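Local structure of Nitrate/nitrite sensor protein NarX (Escherichia coli K12, 3EZI) at residues Gln95-Gly99 against Phe100-Thr104. The protein senses nitrate and nitrite through its periplasmic domain, the part described here, and signals to the response regulators NarL and NarP, probably by phosphorylating them in the presence of nitrate. Numbering follows the deposited sequence. Where two conformers were deposited one is given.
Sequences QLVSG and FDRTT
The backbone N of Phe100 donates to Val97 O at 3.2 Å, closing a bond from residue i+3 to i where the chain leaves helix 82-99. A second, weak bond runs from Phe100 N to Leu96 O, a carbonyl that also accepts from the side chain of Gln54. Farther out, a water donates to Ser98 O and weakly accepts from Arg102 NH2, linking the helix end to the loop. In Arg102, chi1 (-71°) and an extended chi2 carry CD to 3.7 Å from Val97 O, and the bend at chi3 turns NE in beside the same oxygen. Beyond the helix, Asp101 OD1 takes both Thr103 N (2.9 Å) and Thr103 OG1 (2.5 Å), the backbone bond forming an Asx turn; the backbone N of Asp101 itself donates to Asp52 OD1.

Packing centres on the Phe100 ring. With CG anti to its carbonyl carbon (chi1 -74°), the ring swings back along the helix, and Leu96 O sits over one face, offset toward the rim. The far end of the ring meets the leucine branch point, Leu96 CG lying 3.9 Å from Phe100 CZ, with both methyls close by. Ile6 of helix 3-22 and Leu45 and Ala48 of helix 43-52 also touch this side chain. Replacing the ring with the methyl of an alanine is likely to leave a gap between Leu96, Ile6, Leu45 and Ala48. The arrangement is a worked example of a helix C-terminus at which the residue whose N-H bonds back to the last carbonyls also turns its hydrophobic side chain into the core, here at one end of the antiparallel helical bundle of the periplasmic sensor domain, where helix 82-99 packs against helices 3-22 and 55-75.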
ATOM      1  N   GLN A  95      -3.220  -9.442  -4.243  1.00 17.12           N
ATOM      2  CA  GLN A  95      -2.511 -10.730  -4.278  1.00 18.48           C
ATOM      3  C   GLN A  95      -2.041 -11.110  -2.858  1.00 20.78           C
ATOM      4  O   GLN A  95      -2.104 -12.275  -2.437  1.00 20.66           O
ATOM      5  CB  GLN A  95      -1.308 -10.630  -5.224  1.00 23.28           C
ATOM      6  CG  GLN A  95      -0.607 -11.946  -5.522  1.00 32.61           C
ATOM      7  CD  GLN A  95       0.537 -11.775  -6.536  1.00 38.39           C
ATOM      8  OE1 GLN A  95       1.575 -11.175  -6.235  1.00 43.38           O
ATOM      9  NE2 GLN A  95       0.340 -12.292  -7.746  1.00 40.63           N
ATOM     10  N   LEU A  96      -1.532 -10.124  -2.119  1.00 15.90           N
ATOM     11  CA  LEU A  96      -1.082 -10.382  -0.745  1.00 17.94           C
ATOM     12  C   LEU A  96      -2.255 -10.963   0.109  1.00 16.72           C
ATOM     13  O   LEU A  96      -2.095 -11.967   0.808  1.00 21.16           O
ATOM     14  CB  LEU A  96      -0.549  -9.071  -0.113  1.00 15.86           C
ATOM     15  CG  LEU A  96      -0.124  -9.199   1.358  1.00 20.36           C
ATOM     16  CD1 LEU A  96       1.188  -9.949   1.438  1.00 18.97           C
ATOM     17  CD2 LEU A  96      -0.012  -7.797   1.991  1.00 16.45           C
ATOM     18  N   VAL A  97      -3.425 -10.355   0.017  1.00 16.19           N
ATOM     19  CA  VAL A  97      -4.609 -10.789   0.769  1.00 17.77           C
ATOM     20  C   VAL A  97      -4.994 -12.230   0.388  1.00 19.65           C
ATOM     21  O   VAL A  97      -5.397 -13.017   1.239  1.00 17.91           O
ATOM     22  CB  VAL A  97      -5.790  -9.860   0.466  1.00 18.85           C
ATOM     23  CG1 VAL A  97      -7.106 -10.440   0.971  1.00 19.32           C
ATOM     24  CG2 VAL A  97      -5.530  -8.465   1.116  1.00 21.89           C
ATOM     25  N   SER A  98      -4.837 -12.560  -0.896  0.50 23.92           N
ATOM     26  CA  SER A  98      -5.185 -13.900  -1.394  0.50 24.02           C
ATOM     27  C   SER A  98      -4.341 -14.969  -0.723  0.50 25.06           C
ATOM     28  O   SER A  98      -4.838 -16.057  -0.411  0.50 26.86           O
ATOM     29  CB  SER A  98      -5.014 -13.992  -2.933  0.50 25.84           C
ATOM     30  OG  SER A  98      -3.647 -14.064  -3.349  0.50 25.46           O
ATOM     31  N   GLY A  99      -3.075 -14.640  -0.483  1.00 24.70           N
ATOM     32  CA  GLY A  99      -2.139 -15.563   0.142  1.00 22.39           C
ATOM     33  C   GLY A  99      -2.228 -15.745   1.664  1.00 21.32           C
ATOM     34  O   GLY A  99      -1.597 -16.634   2.230  1.00 21.53           O
ATOM     35  N   PHE A 100      -2.995 -14.909   2.340  1.00 20.95           N
ATOM     36  CA  PHE A 100      -3.135 -15.080   3.786  1.00 22.08           C
ATOM     37  C   PHE A 100      -4.128 -16.220   4.054  1.00 23.01           C
ATOM     38  O   PHE A 100      -4.984 -16.516   3.210  1.00 21.68           O
ATOM     39  CB  PHE A 100      -3.690 -13.821   4.457  1.00 21.26           C
ATOM     40  CG  PHE A 100      -2.718 -12.675   4.563  1.00 22.50           C
ATOM     41  CD1 PHE A 100      -1.406 -12.869   4.989  1.00 25.79           C
ATOM     42  CD2 PHE A 100      -3.145 -11.379   4.297  1.00 21.48           C
ATOM     43  CE1 PHE A 100      -0.546 -11.787   5.150  1.00 27.18           C
ATOM     44  CE2 PHE A 100      -2.286 -10.293   4.458  1.00 21.53           C
ATOM     45  CZ  PHE A 100      -0.988 -10.501   4.887  1.00 23.73           C
ATOM     46  N   ASP A 101      -4.025 -16.862   5.222  1.00 23.49           N
ATOM     47  CA  ASP A 101      -4.990 -17.933   5.571  1.00 22.83           C
ATOM     48  C   ASP A 101      -6.192 -17.146   6.110  1.00 25.14           C
ATOM     49  O   ASP A 101      -6.105 -16.496   7.160  1.00 21.87           O
ATOM     50  CB  ASP A 101      -4.432 -18.888   6.653  1.00 23.34           C
ATOM     51  CG  ASP A 101      -5.351 -20.114   6.914  1.00 30.22           C
ATOM     52  OD1 ASP A 101      -6.596 -19.973   6.901  1.00 24.91           O
ATOM     53  OD2 ASP A 101      -4.819 -21.229   7.156  1.00 30.59           O
ATOM     54  N   ARG A 102      -7.295 -17.179   5.352  1.00 22.47           N
ATOM     55  CA  ARG A 102      -8.523 -16.467   5.688  1.00 22.52           C
ATOM     56  C   ARG A 102      -9.563 -17.384   6.375  1.00 23.51           C
ATOM     57  O   ARG A 102     -10.735 -17.001   6.529  1.00 21.94           O
ATOM     58  CB  ARG A 102      -9.123 -15.870   4.392  1.00 26.44           C
ATOM     59  CG  ARG A 102      -8.341 -14.677   3.775  1.00 29.58           C
ATOM     60  CD  ARG A 102      -8.620 -14.467   2.279  1.00 31.76           C
ATOM     61  NE  ARG A 102      -8.065 -15.551   1.476  1.00 31.69           N
ATOM     62  CZ  ARG A 102      -8.792 -16.508   0.887  1.00 34.45           C
ATOM     63  NH1 ARG A 102     -10.117 -16.513   0.995  1.00 25.61           N
ATOM     64  NH2 ARG A 102      -8.177 -17.486   0.222  1.00 31.38           N
ATOM     65  N   THR A 103      -9.158 -18.587   6.796  1.00 21.47           N
ATOM     66  CA  THR A 103     -10.119 -19.502   7.444  1.00 23.81           C
ATOM     67  C   THR A 103     -10.410 -19.179   8.934  1.00 27.96           C
ATOM     68  O   THR A 103      -9.561 -18.620   9.644  1.00 27.86           O
ATOM     69  CB  THR A 103      -9.658 -20.973   7.326  1.00 22.37           C
ATOM     70  OG1 THR A 103      -8.463 -21.174   8.101  1.00 20.37           O
ATOM     71  CG2 THR A 103      -9.418 -21.323   5.860  1.00 18.79           C
ATOM     72  N   THR A 104     -11.609 -19.533   9.396  1.00 29.43           N
ATOM     73  CA  THR A 104     -12.023 -19.247  10.778  1.00 32.17           C
ATOM     74  C   THR A 104     -11.019 -19.559  11.898  1.00 32.19           C
ATOM     75  O   THR A 104     -10.902 -18.694  12.796  1.00 34.08           O
ATOM     76  CB  THR A 104     -13.418 -19.915  11.118  1.00 35.82           C
ATOM     77  OG1 THR A 104     -13.449 -21.287  10.700  1.00 32.94           O
ATOM     78  CG2 THR A 104     -14.543 -19.165  10.424  1.00 38.05           C
TER
HETATM   79  O   HOH W   1      -5.765 -18.370  -1.545  1.00 37.72           O